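Local coordinates for protein transcriptional repressor PadR (PDB 6JYI) that probably binds DNA as a dimer through winged helix-turn-helix domains and represses transcription, as a member of the PadR family, at residues 8-13 and 56-61; 16-21 and 84-89; 119-124 and 166-171; 130-135 and 156-161. All blocks are in the same frame, centred on the assembly; numbering follows the deposited sequence.

Interaction 1 of 4, residues 8-13 and 56-61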
loop_
_atom_site.group_PDB
_atom_site.type_symbol
_atom_site.label_atom_id
_atom_site.label_comp_id
_atom_site.label_asym_id
_atom_site.label_seq_id
_atom_site.Cartn_x
_atom_site.Cartn_y
_atom_site.Cartn_z
ATOM N N LYS A 8 2.255 14.592 -0.958
ATOM C CA LYS A 8 0.849 14.219 -0.952
ATOM C C LYS A 8 0.269 13.988 0.437
ATOM O O LYS A 8 -0.936 14.170 0.638
ATOM C CB LYS A 8 0.684 12.983 -1.815
ATOM C CG LYS A 8 -0.573 12.866 -2.540
ATOM C CD LYS A 8 -0.414 11.946 -3.786
ATOM C CE LYS A 8 0.094 12.693 -5.022
ATOM N NZ LYS A 8 0.229 11.786 -6.196
ATOM N N GLY A 9 1.111 13.586 1.394
ATOM C CA GLY A 9 0.734 13.563 2.802
ATOM C C GLY A 9 0.027 14.823 3.279
ATOM O O GLY A 9 -0.908 14.737 4.065
ATOM N N ARG A 10 0.494 15.989 2.840
ATOM C CA ARG A 10 -0.111 17.268 3.203
ATOM C C ARG A 10 -1.586 17.339 2.713
ATOM O O ARG A 10 -2.464 17.865 3.391
ATOM C CB ARG A 10 0.676 18.401 2.581
ATOM C CG ARG A 10 2.100 18.526 3.065
ATOM C CD ARG A 10 2.947 19.287 2.050
ATOM N NE ARG A 10 2.433 20.637 1.742
ATOM C CZ ARG A 10 2.914 21.776 2.236
ATOM N NH1 ARG A 10 3.920 21.768 3.107
ATOM N NH2 ARG A 10 2.386 22.944 1.863
ATOM N N ASP A 11 -1.841 16.774 1.552
ATOM C CA ASP A 11 -3.222 16.801 0.977
ATOM C C ASP A 11 -4.190 15.889 1.653
ATOM O O ASP A 11 -5.393 16.157 1.616
ATOM C CB ASP A 11 -3.173 16.520 -0.508
ATOM C CG ASP A 11 -2.220 17.401 -1.170
ATOM O OD1 ASP A 11 -2.443 18.612 -1.076
ATOM O OD2 ASP A 11 -1.218 16.922 -1.749
ATOM N N VAL A 12 -3.693 14.839 2.316
ATOM C CA VAL A 12 -4.560 14.052 3.164
ATOM C C VAL A 12 -5.155 14.948 4.256
ATOM O O VAL A 12 -6.377 14.947 4.482
ATOM C CB VAL A 12 -3.847 12.845 3.850
ATOM C CG1 VAL A 12 -4.798 12.163 4.788
ATOM C CG2 VAL A 12 -3.254 11.832 2.829
ATOM N N VAL A 13 -4.287 15.720 4.912
ATOM C CA VAL A 13 -4.705 16.626 5.976
ATOM C C VAL A 13 -5.573 17.738 5.438
ATOM O O VAL A 13 -6.637 17.995 5.977
ATOM C CB VAL A 13 -3.483 17.199 6.739
ATOM C CG1 VAL A 13 -3.916 18.281 7.721
ATOM C CG2 VAL A 13 -2.738 16.031 7.446
ATOM N N GLU A 56 3.051 27.751 7.022
ATOM C CA GLU A 56 2.896 28.282 5.648
ATOM C C GLU A 56 1.596 29.015 5.406
ATOM O O GLU A 56 1.378 29.505 4.306
ATOM C CB GLU A 56 2.960 27.168 4.601
ATOM C CG GLU A 56 4.263 26.424 4.529
ATOM C CD GLU A 56 4.212 25.296 3.517
ATOM O OE1 GLU A 56 3.349 25.345 2.609
ATOM O OE2 GLU A 56 5.027 24.363 3.630
ATOM N N GLY A 57 0.682 29.007 6.374
ATOM C CA GLY A 57 -0.581 29.700 6.195
ATOM C C GLY A 57 -1.664 28.915 5.482
ATOM O O GLY A 57 -2.652 29.494 5.058
ATOM N N LYS A 58 -1.490 27.604 5.368
ATOM C CA LYS A 58 -2.458 26.740 4.657
ATOM C C LYS A 58 -3.609 26.344 5.584
ATOM O O LYS A 58 -4.706 26.004 5.126
ATOM C CB LYS A 58 -1.829 25.461 4.166
ATOM C CG LYS A 58 -0.628 25.565 3.280
ATOM C CD LYS A 58 -0.837 26.487 2.156
ATOM C CE LYS A 58 0.166 26.124 1.039
ATOM N NZ LYS A 58 0.923 27.235 0.752
ATOM N N ILE A 59 -3.324 26.313 6.879
ATOM C CA ILE A 59 -4.312 26.075 7.893
ATOM C C ILE A 59 -4.037 27.029 9.046
ATOM O O ILE A 59 -2.927 27.575 9.142
ATOM C CB ILE A 59 -4.305 24.565 8.367
ATOM C CG1 ILE A 59 -3.042 24.230 9.183
ATOM C CG2 ILE A 59 -4.410 23.592 7.175
ATOM C CD1 ILE A 59 -3.000 22.794 9.691
ATOM N N LYS A 60 -5.015 27.178 9.938
ATOM C CA LYS A 60 -4.859 27.983 11.121
ATOM C C LYS A 60 -5.421 27.237 12.317
ATOM O O LYS A 60 -6.438 26.590 12.204
ATOM C CB LYS A 60 -5.574 29.348 10.939
ATOM N N LYS A 61 -4.728 27.291 13.441
ATOM C CA LYS A 61 -5.201 26.654 14.669
ATOM C C LYS A 61 -5.924 27.740 15.484
ATOM O O LYS A 61 -5.330 28.762 15.748
ATOM C CB LYS A 61 -4.010 26.107 15.441
ATOM C CG LYS A 61 -4.350 25.239 16.652
ATOM C CD LYS A 61 -3.078 24.626 17.243
ATOM C CE LYS A 61 -3.268 24.282 18.695
ATOM N NZ LYS A 61 -2.066 24.587 19.549
#
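R10 leaves helix 8-19 with CG placed opposite its carbonyl carbon (chi1 -64°) and bends at chi3, while E56 runs out straight beyond CG; the two side chains cross at about a right angle and meet at their charged ends. The place is the winged helix-turn-helix domain: the first helix meets the turn that leads from helix 46-55 into the first strand of the wing. That turn is a Schellman motif, with G57 taking the positive phi, and it leaves E56 facing R10. The grip is end-on and double. R10 NH2 donates to E56 OE1 at 2.7 Å, nearly straight at 171°, and R10 NH1 donates to E56 OE2 at 2.9 Å. Both oxygens lie close to the guanidinium plane, but the carboxylate is tilted 27° against it, and both are met out of the carboxylate plane, OE1 on its syn side and OE2 from above. K58 joins the network along the edge of the guanidinium, its CE 4.0 Å from R10 NH2. R10 NH2 and K58 NZ are like charges 4.7 Å apart, and the E56 carboxylate they share probably offsets their repulsion. R10 also pairs through NE with E84 of helix 79-89, and Q52 donates to E56 OE2, so both partners have a second hold. The lysine end closes the network: K58 NZ stands 3.6 Å from E56 OE1, the same oxygen that takes R10 NH2.

Interaction 2 of 4, residues 16-21 and 84-89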
loop_
_atom_site.group_PDB
_atom_site.type_symbol
_atom_site.label_atom_id
_atom_site.label_comp_id
_atom_site.label_asym_id
_atom_site.label_seq_id
_atom_site.Cartn_x
_atom_site.Cartn_y
_atom_site.Cartn_z
ATOM N N LEU A 16 -9.035 16.501 4.550
ATOM C CA LEU A 16 -9.861 16.258 5.722
ATOM C C LEU A 16 -10.486 17.551 6.244
ATOM O O LEU A 16 -11.700 17.627 6.506
ATOM C CB LEU A 16 -9.014 15.607 6.811
ATOM C CG LEU A 16 -8.765 14.109 6.670
ATOM C CD1 LEU A 16 -7.828 13.628 7.827
ATOM C CD2 LEU A 16 -10.093 13.331 6.673
ATOM N N LEU A 17 -9.674 18.602 6.274
ATOM C CA LEU A 17 -10.104 19.911 6.774
ATOM C C LEU A 17 -11.066 20.659 5.832
ATOM O O LEU A 17 -11.785 21.542 6.259
ATOM C CB LEU A 17 -8.869 20.761 7.117
ATOM C CG LEU A 17 -8.030 20.221 8.269
ATOM C CD1 LEU A 17 -6.729 21.053 8.501
ATOM C CD2 LEU A 17 -8.864 20.171 9.547
HETATM N N MSE A 18 -11.110 20.251 4.573
HETATM C CA MSE A 18 -12.064 20.800 3.604
HETATM C C MSE A 18 -13.527 20.800 4.063
HETATM O O MSE A 18 -14.208 21.788 3.877
HETATM C CB MSE A 18 -11.937 20.092 2.234
HETATM C CG MSE A 18 -10.725 20.465 1.493
HETATM SE SE MSE A 18 -10.818 22.301 0.804
HETATM C CE MSE A 18 -12.308 22.121 -0.408
ATOM N N GLN A 19 -14.016 19.734 4.687
ATOM C CA GLN A 19 -15.416 19.776 5.176
ATOM C C GLN A 19 -15.626 20.637 6.406
ATOM O O GLN A 19 -16.542 21.477 6.452
ATOM C CB GLN A 19 -15.927 18.393 5.518
ATOM C CG GLN A 19 -17.342 18.437 6.011
ATOM C CD GLN A 19 -18.064 17.129 5.827
ATOM O OE1 GLN A 19 -18.262 16.666 4.697
ATOM N NE2 GLN A 19 -18.484 16.528 6.941
ATOM N N LYS A 20 -14.843 20.373 7.452
ATOM C CA LYS A 20 -14.891 21.259 8.607
ATOM C C LYS A 20 -13.658 21.165 9.458
ATOM O O LYS A 20 -12.842 20.245 9.303
ATOM C CB LYS A 20 -16.153 21.036 9.452
ATOM C CG LYS A 20 -16.054 19.872 10.426
ATOM C CD LYS A 20 -17.420 19.482 10.966
ATOM C CE LYS A 20 -17.419 18.030 11.443
ATOM N NZ LYS A 20 -17.186 17.088 10.294
ATOM N N GLU A 21 -13.529 22.161 10.320
ATOM C CA GLU A 21 -12.474 22.216 11.269
ATOM C C GLU A 21 -12.476 20.923 12.081
ATOM O O GLU A 21 -13.526 20.356 12.377
ATOM C CB GLU A 21 -12.576 23.470 12.161
ATOM C CG GLU A 21 -13.818 23.600 13.123
ATOM C CD GLU A 21 -15.056 24.238 12.474
ATOM O OE1 GLU A 21 -15.123 24.318 11.217
ATOM O OE2 GLU A 21 -15.992 24.619 13.230
ATOM N N GLU A 84 -4.055 24.707 -2.522
ATOM C CA GLU A 84 -3.156 23.561 -2.578
ATOM C C GLU A 84 -3.985 22.259 -2.746
ATOM O O GLU A 84 -3.661 21.424 -3.585
ATOM C CB GLU A 84 -2.282 23.456 -1.322
ATOM C CG GLU A 84 -1.352 22.249 -1.353
ATOM C CD GLU A 84 -0.319 22.209 -0.249
ATOM O OE1 GLU A 84 -0.105 23.243 0.440
ATOM O OE2 GLU A 84 0.321 21.141 -0.109
ATOM N N PHE A 85 -5.045 22.093 -1.962
ATOM C CA PHE A 85 -5.866 20.870 -2.103
ATOM C C PHE A 85 -6.420 20.737 -3.538
ATOM O O PHE A 85 -6.290 19.684 -4.188
ATOM C CB PHE A 85 -7.027 20.860 -1.150
ATOM C CG PHE A 85 -7.884 19.640 -1.302
ATOM C CD1 PHE A 85 -7.378 18.397 -0.952
ATOM C CD2 PHE A 85 -9.145 19.734 -1.856
ATOM C CE1 PHE A 85 -8.161 17.246 -1.138
ATOM C CE2 PHE A 85 -9.943 18.578 -1.994
ATOM C CZ PHE A 85 -9.427 17.380 -1.655
ATOM N N TYR A 86 -7.018 21.813 -4.045
ATOM C CA TYR A 86 -7.600 21.747 -5.373
ATOM C C TYR A 86 -6.550 21.538 -6.473
ATOM O O TYR A 86 -6.816 20.822 -7.437
ATOM C CB TYR A 86 -8.520 22.919 -5.686
ATOM C CG TYR A 86 -9.923 22.773 -5.149
ATOM C CD1 TYR A 86 -10.797 21.794 -5.652
ATOM C CD2 TYR A 86 -10.384 23.575 -4.120
ATOM C CE1 TYR A 86 -12.083 21.673 -5.164
ATOM C CE2 TYR A 86 -11.679 23.453 -3.627
ATOM C CZ TYR A 86 -12.508 22.491 -4.125
ATOM O OH TYR A 86 -13.801 22.379 -3.682
ATOM N N GLN A 87 -5.351 22.080 -6.288
ATOM C CA GLN A 87 -4.265 21.780 -7.205
ATOM C C GLN A 87 -3.917 20.285 -7.176
ATOM O O GLN A 87 -3.747 19.662 -8.235
ATOM C CB GLN A 87 -3.047 22.656 -6.909
ATOM C CG GLN A 87 -3.203 24.127 -7.406
ATOM C CD GLN A 87 -1.999 25.020 -7.050
ATOM O OE1 GLN A 87 -1.056 24.592 -6.373
ATOM N NE2 GLN A 87 -2.036 26.263 -7.509
ATOM N N TYR A 88 -3.834 19.705 -5.974
ATOM C CA TYR A 88 -3.557 18.284 -5.826
ATOM C C TYR A 88 -4.571 17.498 -6.641
ATOM O O TYR A 88 -4.201 16.613 -7.428
ATOM C CB TYR A 88 -3.560 17.900 -4.303
ATOM C CG TYR A 88 -4.012 16.494 -4.048
ATOM C CD1 TYR A 88 -3.213 15.413 -4.417
ATOM C CD2 TYR A 88 -5.255 16.244 -3.493
ATOM C CE1 TYR A 88 -3.659 14.072 -4.213
ATOM C CE2 TYR A 88 -5.705 14.929 -3.252
ATOM C CZ TYR A 88 -4.878 13.855 -3.625
ATOM O OH TYR A 88 -5.314 12.585 -3.469
HETATM N N MSE A 89 -5.857 17.827 -6.484
HETATM C CA MSE A 89 -6.921 17.106 -7.141
HETATM C C MSE A 89 -6.854 17.116 -8.657
HETATM O O MSE A 89 -7.449 16.232 -9.283
HETATM C CB MSE A 89 -8.302 17.582 -6.673
HETATM C CG MSE A 89 -8.606 17.241 -5.257
HETATM SE SE MSE A 89 -8.900 15.319 -4.908
HETATM C CE MSE A 89 -10.689 15.165 -5.622
#
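M18, near the end of helix 8-19, and F85, on helix 79-89, are the nearest backbone positions, with CA atoms 8.4 Å apart, a spacing that side chains must bridge. M18, modelled as selenomethionine, does most of the bridging. Its CG lies over one face of the F85 ring, 4.1 Å from the centroid and off-centre toward the rim, which makes a CH-pi contact; F85 CD2 is the closest ring atom, 3.8 Å from M18 CG. With CG anti to the backbone N (chi1 179°) the F85 ring reaches toward helix 8-19, and its rotation about CB-CG turns a face to M18. On the opposite ring face sits M89 CG, one turn further along the same helix, so the phenyl is held between two selenomethionine side chains. Bends at chi2 and chi3 then fold the M18 chain back, bringing CE to 3.5 Å from Y86 CE2. M18 SE comes obliquely to both rings, 4.9 Å from the F85 centroid and 5.5 Å from that of Y86, a double Met-aromatic arrangement. Within the winged helix-turn-helix domain this joins the first helix to the helix that follows the wing. I77 of the wing also touches M18, while in the second subunit F108 meets F85 edge-to-face and Y111 packs on M18 and Y86. F85 is buried and Y86 exposed. With no hydrogen bond between the two segments, the contact rests on dispersion, CH-pi and chalcogen-aromatic attraction, forces of low directionality, consistent with a contact set by shape and burial.

Interaction 3 of 4, residues 119-124 and 166-171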
loop_
_atom_site.group_PDB
_atom_site.type_symbol
_atom_site.label_atom_id
_atom_site.label_comp_id
_atom_site.label_asym_id
_atom_site.label_seq_id
_atom_site.Cartn_x
_atom_site.Cartn_y
_atom_site.Cartn_z
ATOM N N LYS A 119 0.785 -20.659 10.009
ATOM C CA LYS A 119 0.501 -19.646 11.060
ATOM C C LYS A 119 0.403 -18.260 10.477
ATOM O O LYS A 119 -0.516 -17.491 10.796
ATOM C CB LYS A 119 1.595 -19.634 12.141
ATOM C CG LYS A 119 1.399 -18.588 13.274
ATOM C CD LYS A 119 0.064 -18.791 13.993
ATOM C CE LYS A 119 0.016 -18.206 15.432
ATOM N NZ LYS A 119 -0.616 -16.828 15.445
ATOM N N TRP A 120 1.386 -17.913 9.658
ATOM C CA TRP A 120 1.384 -16.607 9.011
ATOM C C TRP A 120 0.142 -16.389 8.170
ATOM O O TRP A 120 -0.459 -15.300 8.204
ATOM C CB TRP A 120 2.638 -16.465 8.150
ATOM C CG TRP A 120 3.862 -16.160 8.932
ATOM C CD1 TRP A 120 3.928 -15.602 10.179
ATOM C CD2 TRP A 120 5.209 -16.322 8.497
ATOM N NE1 TRP A 120 5.233 -15.418 10.541
ATOM C CE2 TRP A 120 6.041 -15.848 9.529
ATOM C CE3 TRP A 120 5.794 -16.810 7.329
ATOM C CZ2 TRP A 120 7.444 -15.869 9.440
ATOM C CZ3 TRP A 120 7.173 -16.830 7.242
ATOM C CH2 TRP A 120 7.983 -16.357 8.296
ATOM N N ILE A 121 -0.266 -17.415 7.421
ATOM C CA ILE A 121 -1.479 -17.311 6.605
ATOM C C ILE A 121 -2.707 -17.100 7.493
ATOM O O ILE A 121 -3.545 -16.246 7.213
ATOM C CB ILE A 121 -1.676 -18.528 5.653
ATOM C CG1 ILE A 121 -0.671 -18.458 4.493
ATOM C CG2 ILE A 121 -3.103 -18.549 5.072
ATOM C CD1 ILE A 121 -0.585 -19.735 3.690
ATOM N N LYS A 122 -2.786 -17.841 8.588
ATOM C CA LYS A 122 -3.947 -17.758 9.470
ATOM C C LYS A 122 -4.019 -16.385 10.127
ATOM O O LYS A 122 -5.096 -15.772 10.187
ATOM C CB LYS A 122 -3.953 -18.905 10.512
ATOM N N ASP A 123 -2.868 -15.874 10.570
ATOM C CA ASP A 123 -2.791 -14.496 11.090
ATOM C C ASP A 123 -3.269 -13.440 10.087
ATOM O O ASP A 123 -3.952 -12.473 10.452
ATOM C CB ASP A 123 -1.352 -14.138 11.476
ATOM C CG ASP A 123 -0.858 -14.939 12.630
ATOM O OD1 ASP A 123 -1.703 -15.433 13.392
ATOM O OD2 ASP A 123 0.372 -15.102 12.759
ATOM N N GLU A 124 -2.877 -13.625 8.833
ATOM C CA GLU A 124 -3.227 -12.693 7.750
ATOM C C GLU A 124 -4.724 -12.723 7.422
ATOM O O GLU A 124 -5.355 -11.674 7.222
ATOM C CB GLU A 124 -2.421 -13.046 6.503
ATOM C CG GLU A 124 -2.478 -11.999 5.430
ATOM C CD GLU A 124 -1.829 -10.705 5.874
ATOM O OE1 GLU A 124 -1.186 -10.694 6.960
ATOM O OE2 GLU A 124 -1.954 -9.727 5.117
ATOM N N GLU A 166 -10.390 -14.837 0.769
ATOM C CA GLU A 166 -10.860 -16.038 0.044
ATOM C C GLU A 166 -9.668 -16.816 -0.508
ATOM O O GLU A 166 -9.550 -18.019 -0.290
ATOM C CB GLU A 166 -11.800 -15.678 -1.119
ATOM C CG GLU A 166 -13.171 -15.076 -0.723
ATOM N N THR A 167 -8.762 -16.103 -1.171
ATOM C CA THR A 167 -7.593 -16.724 -1.774
ATOM C C THR A 167 -6.747 -17.420 -0.721
ATOM O O THR A 167 -6.369 -18.567 -0.895
ATOM C CB THR A 167 -6.732 -15.705 -2.534
ATOM O OG1 THR A 167 -7.453 -15.224 -3.669
ATOM C CG2 THR A 167 -5.435 -16.332 -3.017
ATOM N N LEU A 168 -6.510 -16.754 0.398
ATOM C CA LEU A 168 -5.670 -17.317 1.442
ATOM C C LEU A 168 -6.286 -18.533 2.103
ATOM O O LEU A 168 -5.575 -19.507 2.371
ATOM C CB LEU A 168 -5.283 -16.260 2.486
ATOM C CG LEU A 168 -4.299 -15.203 1.978
ATOM C CD1 LEU A 168 -4.126 -14.111 3.028
ATOM C CD2 LEU A 168 -2.938 -15.793 1.594
ATOM N N LYS A 169 -7.596 -18.498 2.352
ATOM C CA LYS A 169 -8.309 -19.685 2.848
ATOM C C LYS A 169 -8.078 -20.905 1.959
ATOM O O LYS A 169 -7.864 -22.015 2.460
ATOM C CB LYS A 169 -9.803 -19.402 2.989
ATOM C CG LYS A 169 -10.110 -18.516 4.177
ATOM C CD LYS A 169 -11.566 -18.184 4.250
ATOM C CE LYS A 169 -11.872 -17.440 5.526
ATOM N NZ LYS A 169 -13.303 -17.050 5.596
ATOM N N LYS A 170 -8.116 -20.695 0.645
ATOM C CA LYS A 170 -7.831 -21.762 -0.331
ATOM C C LYS A 170 -6.390 -22.251 -0.304
ATOM O O LYS A 170 -6.128 -23.450 -0.409
ATOM C CB LYS A 170 -8.207 -21.311 -1.745
ATOM C CG LYS A 170 -9.708 -21.284 -1.943
ATOM C CD LYS A 170 -10.190 -20.234 -2.944
ATOM C CE LYS A 170 -11.660 -20.512 -3.336
ATOM N NZ LYS A 170 -12.367 -19.267 -3.751
ATOM N N LYS A 171 -5.445 -21.335 -0.168
ATOM C CA LYS A 171 -4.055 -21.738 -0.032
ATOM C C LYS A 171 -3.845 -22.581 1.232
ATOM O O LYS A 171 -3.100 -23.565 1.214
ATOM C CB LYS A 171 -3.130 -20.515 -0.053
ATOM C CG LYS A 171 -3.222 -19.693 -1.344
ATOM C CD LYS A 171 -2.828 -20.529 -2.558
ATOM C CE LYS A 171 -2.919 -19.738 -3.829
ATOM N NZ LYS A 171 -2.468 -20.467 -5.023
#
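L168 lays its CD1 methyl against the aliphatic part of E124, 3.6 Å from E124 CG and 4.0 Å from E124 CB. The glutamate can offer methylenes here because its CG stands opposite the backbone N (chi1 -168°) and the chain then bends at chi2, turning the carboxylate off to pair with K128 through OE2. I121, one turn earlier, meets the other end of the leucine: its CG2 is 3.8 Å from the L168 carbonyl O and 4.1 Å from L168 CB. The two helices come close at this point, the CA atoms of I121 and L168 being 6.6 Å apart. Both belong to the C-terminal helical region, where the long helices 114-142 and 148-175 pack together and the chain from residue 158 on is predicted to form a coiled coil. PadR-family proteins dimerise through such helices. F102 of the same chain covers L168 and E124 as well. The second subunit adds to this packing: its V156 packs on L168, and K171, whose CB points toward helix 114-142, carries its NZ away to a salt bridge with OD2 of D155 in that subunit.

Interaction 4 of 4, residues 130-135 and 156-161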
loop_
_atom_site.group_PDB
_atom_site.type_symbol
_atom_site.label_atom_id
_atom_site.label_comp_id
_atom_site.label_asym_id
_atom_site.label_seq_id
_atom_site.Cartn_x
_atom_site.Cartn_y
_atom_site.Cartn_z
ATOM N N ALA A 130 -10.772 -8.808 10.298
ATOM C CA ALA A 130 -10.988 -7.717 11.265
ATOM C C ALA A 130 -11.119 -6.341 10.570
ATOM O O ALA A 130 -12.089 -5.610 10.833
ATOM C CB ALA A 130 -9.870 -7.695 12.297
ATOM N N TYR A 131 -10.185 -6.029 9.665
ATOM C CA TYR A 131 -10.218 -4.763 8.877
ATOM C C TYR A 131 -11.537 -4.609 8.135
ATOM O O TYR A 131 -12.123 -3.516 8.095
ATOM C CB TYR A 131 -9.158 -4.698 7.789
ATOM C CG TYR A 131 -7.693 -4.771 8.165
ATOM C CD1 TYR A 131 -7.216 -4.382 9.411
ATOM C CD2 TYR A 131 -6.769 -5.190 7.208
ATOM C CE1 TYR A 131 -5.836 -4.464 9.707
ATOM C CE2 TYR A 131 -5.411 -5.282 7.481
ATOM C CZ TYR A 131 -4.944 -4.930 8.728
ATOM O OH TYR A 131 -3.577 -5.035 8.952
ATOM N N ILE A 132 -11.993 -5.699 7.529
ATOM C CA ILE A 132 -13.235 -5.687 6.784
ATOM C C ILE A 132 -14.318 -5.199 7.727
ATOM O O ILE A 132 -14.864 -4.121 7.491
ATOM C CB ILE A 132 -13.560 -7.061 6.148
ATOM C CG1 ILE A 132 -12.647 -7.295 4.924
ATOM C CG2 ILE A 132 -15.002 -7.126 5.700
ATOM C CD1 ILE A 132 -12.712 -8.744 4.342
ATOM N N ALA A 133 -14.577 -5.966 8.798
ATOM C CA ALA A 133 -15.536 -5.588 9.867
ATOM C C ALA A 133 -15.358 -4.162 10.418
ATOM O O ALA A 133 -16.315 -3.425 10.571
ATOM C CB ALA A 133 -15.470 -6.604 11.021
ATOM N N ASP A 134 -14.141 -3.768 10.732
ATOM C CA ASP A 134 -13.918 -2.433 11.287
ATOM C C ASP A 134 -14.484 -1.362 10.315
ATOM O O ASP A 134 -15.398 -0.597 10.654
ATOM C CB ASP A 134 -12.407 -2.221 11.521
ATOM C CG ASP A 134 -12.107 -1.244 12.662
ATOM O OD1 ASP A 134 -12.707 -1.371 13.768
ATOM O OD2 ASP A 134 -11.251 -0.354 12.441
ATOM N N LEU A 135 -13.996 -1.419 9.082
ATOM C CA LEU A 135 -14.051 -0.326 8.123
ATOM C C LEU A 135 -15.450 0.209 7.862
ATOM O O LEU A 135 -15.666 1.404 7.841
ATOM C CB LEU A 135 -13.402 -0.777 6.813
ATOM C CG LEU A 135 -12.845 0.270 5.864
ATOM C CD1 LEU A 135 -12.013 1.315 6.624
ATOM C CD2 LEU A 135 -12.025 -0.422 4.792
ATOM N N VAL A 156 -14.245 -0.616 -2.684
ATOM C CA VAL A 156 -13.055 -1.174 -3.339
ATOM C C VAL A 156 -12.160 -1.863 -2.311
ATOM O O VAL A 156 -11.683 -3.010 -2.515
ATOM C CB VAL A 156 -12.324 -0.118 -4.182
ATOM C CG1 VAL A 156 -11.009 -0.651 -4.754
ATOM C CG2 VAL A 156 -13.227 0.325 -5.338
ATOM N N GLY A 157 -11.999 -1.220 -1.161
ATOM C CA GLY A 157 -11.209 -1.792 -0.091
ATOM C C GLY A 157 -11.721 -3.097 0.420
ATOM O O GLY A 157 -10.956 -4.063 0.524
ATOM N N ILE A 158 -13.006 -3.147 0.751
ATOM C CA ILE A 158 -13.648 -4.374 1.152
ATOM C C ILE A 158 -13.580 -5.450 0.034
ATOM O O ILE A 158 -13.384 -6.609 0.334
ATOM C CB ILE A 158 -15.114 -4.124 1.568
ATOM C CG1 ILE A 158 -15.139 -3.251 2.843
ATOM C CG2 ILE A 158 -15.895 -5.436 1.762
ATOM C CD1 ILE A 158 -16.508 -3.095 3.430
ATOM N N ALA A 159 -13.714 -5.062 -1.227
ATOM C CA ALA A 159 -13.705 -6.037 -2.340
ATOM C C ALA A 159 -12.333 -6.689 -2.393
ATOM O O ALA A 159 -12.196 -7.908 -2.470
ATOM C CB ALA A 159 -14.023 -5.366 -3.660
ATOM N N SER A 160 -11.310 -5.857 -2.259
ATOM C CA SER A 160 -9.950 -6.320 -2.329
ATOM C C SER A 160 -9.554 -7.192 -1.132
ATOM O O SER A 160 -9.070 -8.299 -1.300
ATOM C CB SER A 160 -9.034 -5.101 -2.476
ATOM O OG SER A 160 -7.700 -5.493 -2.282
ATOM N N TYR A 161 -9.813 -6.722 0.079
ATOM C CA TYR A 161 -9.584 -7.528 1.264
ATOM C C TYR A 161 -10.313 -8.861 1.263
ATOM O O TYR A 161 -9.758 -9.886 1.709
ATOM C CB TYR A 161 -10.002 -6.779 2.521
ATOM C CG TYR A 161 -9.105 -5.644 2.964
ATOM C CD1 TYR A 161 -7.742 -5.661 2.741
ATOM C CD2 TYR A 161 -9.633 -4.580 3.685
ATOM C CE1 TYR A 161 -6.929 -4.613 3.183
ATOM C CE2 TYR A 161 -8.855 -3.559 4.128
ATOM C CZ TYR A 161 -7.502 -3.567 3.886
ATOM O OH TYR A 161 -6.741 -2.523 4.362
#
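Y161 packs closely against I132 and Y131, whereas the I158 end of the contact is more loosely joined, though I158 is buried. I132 CG1 lies 3.6 Å from Y161 CB and its CD1 3.8 Å from the same atom, the two side chains sliding past each other in opposite directions. Y161 CG stands opposite its carbonyl carbon (chi1 -73°), which brings the ring under Y131 CD2, 3.8 Å above the plane and offset toward the rim. The rings themselves are oblique, with planes at 44°. Further along, I132 CG2 and I158 CG2 only just touch at 4.4 Å, and beyond the contact A130 and A133 look out on solvent. The short helical segments of the C-terminal region run nearly antiparallel, at 160°, with axes 9.8 Å apart. H37, from the DNA-binding domain, meets Y131 edge-to-face and hydrogen-bonds to Y161, so this pair of tyrosines also links the two domains of the chain. Between the segments themselves everything is apolar or aromatic, so shape carries this join, while the polar bonds nearby run to outside partners, Y161 OH to H37 and S160 OG to S160 of the second subunit.

Overall arrangement
From the N terminus, helix 8-19 enters two contacts. Its first half closes a loop of 42 residues onto the turn before the wing in interaction 1, and its end closes a longer one onto helix 79-89 in interaction 2. The two loops cross, and they touch through R10 and E84, so turn, first helix and helix 79-89 are tied into one winged domain. Interactions 3 and 4 follow in series, on the opposite side of the chain's centre. Both join helix 114-142 to helix 148-175, with 4 nested inside the loop closed by 3 and centres about 15 Å apart. All four contacts also touch the second subunit.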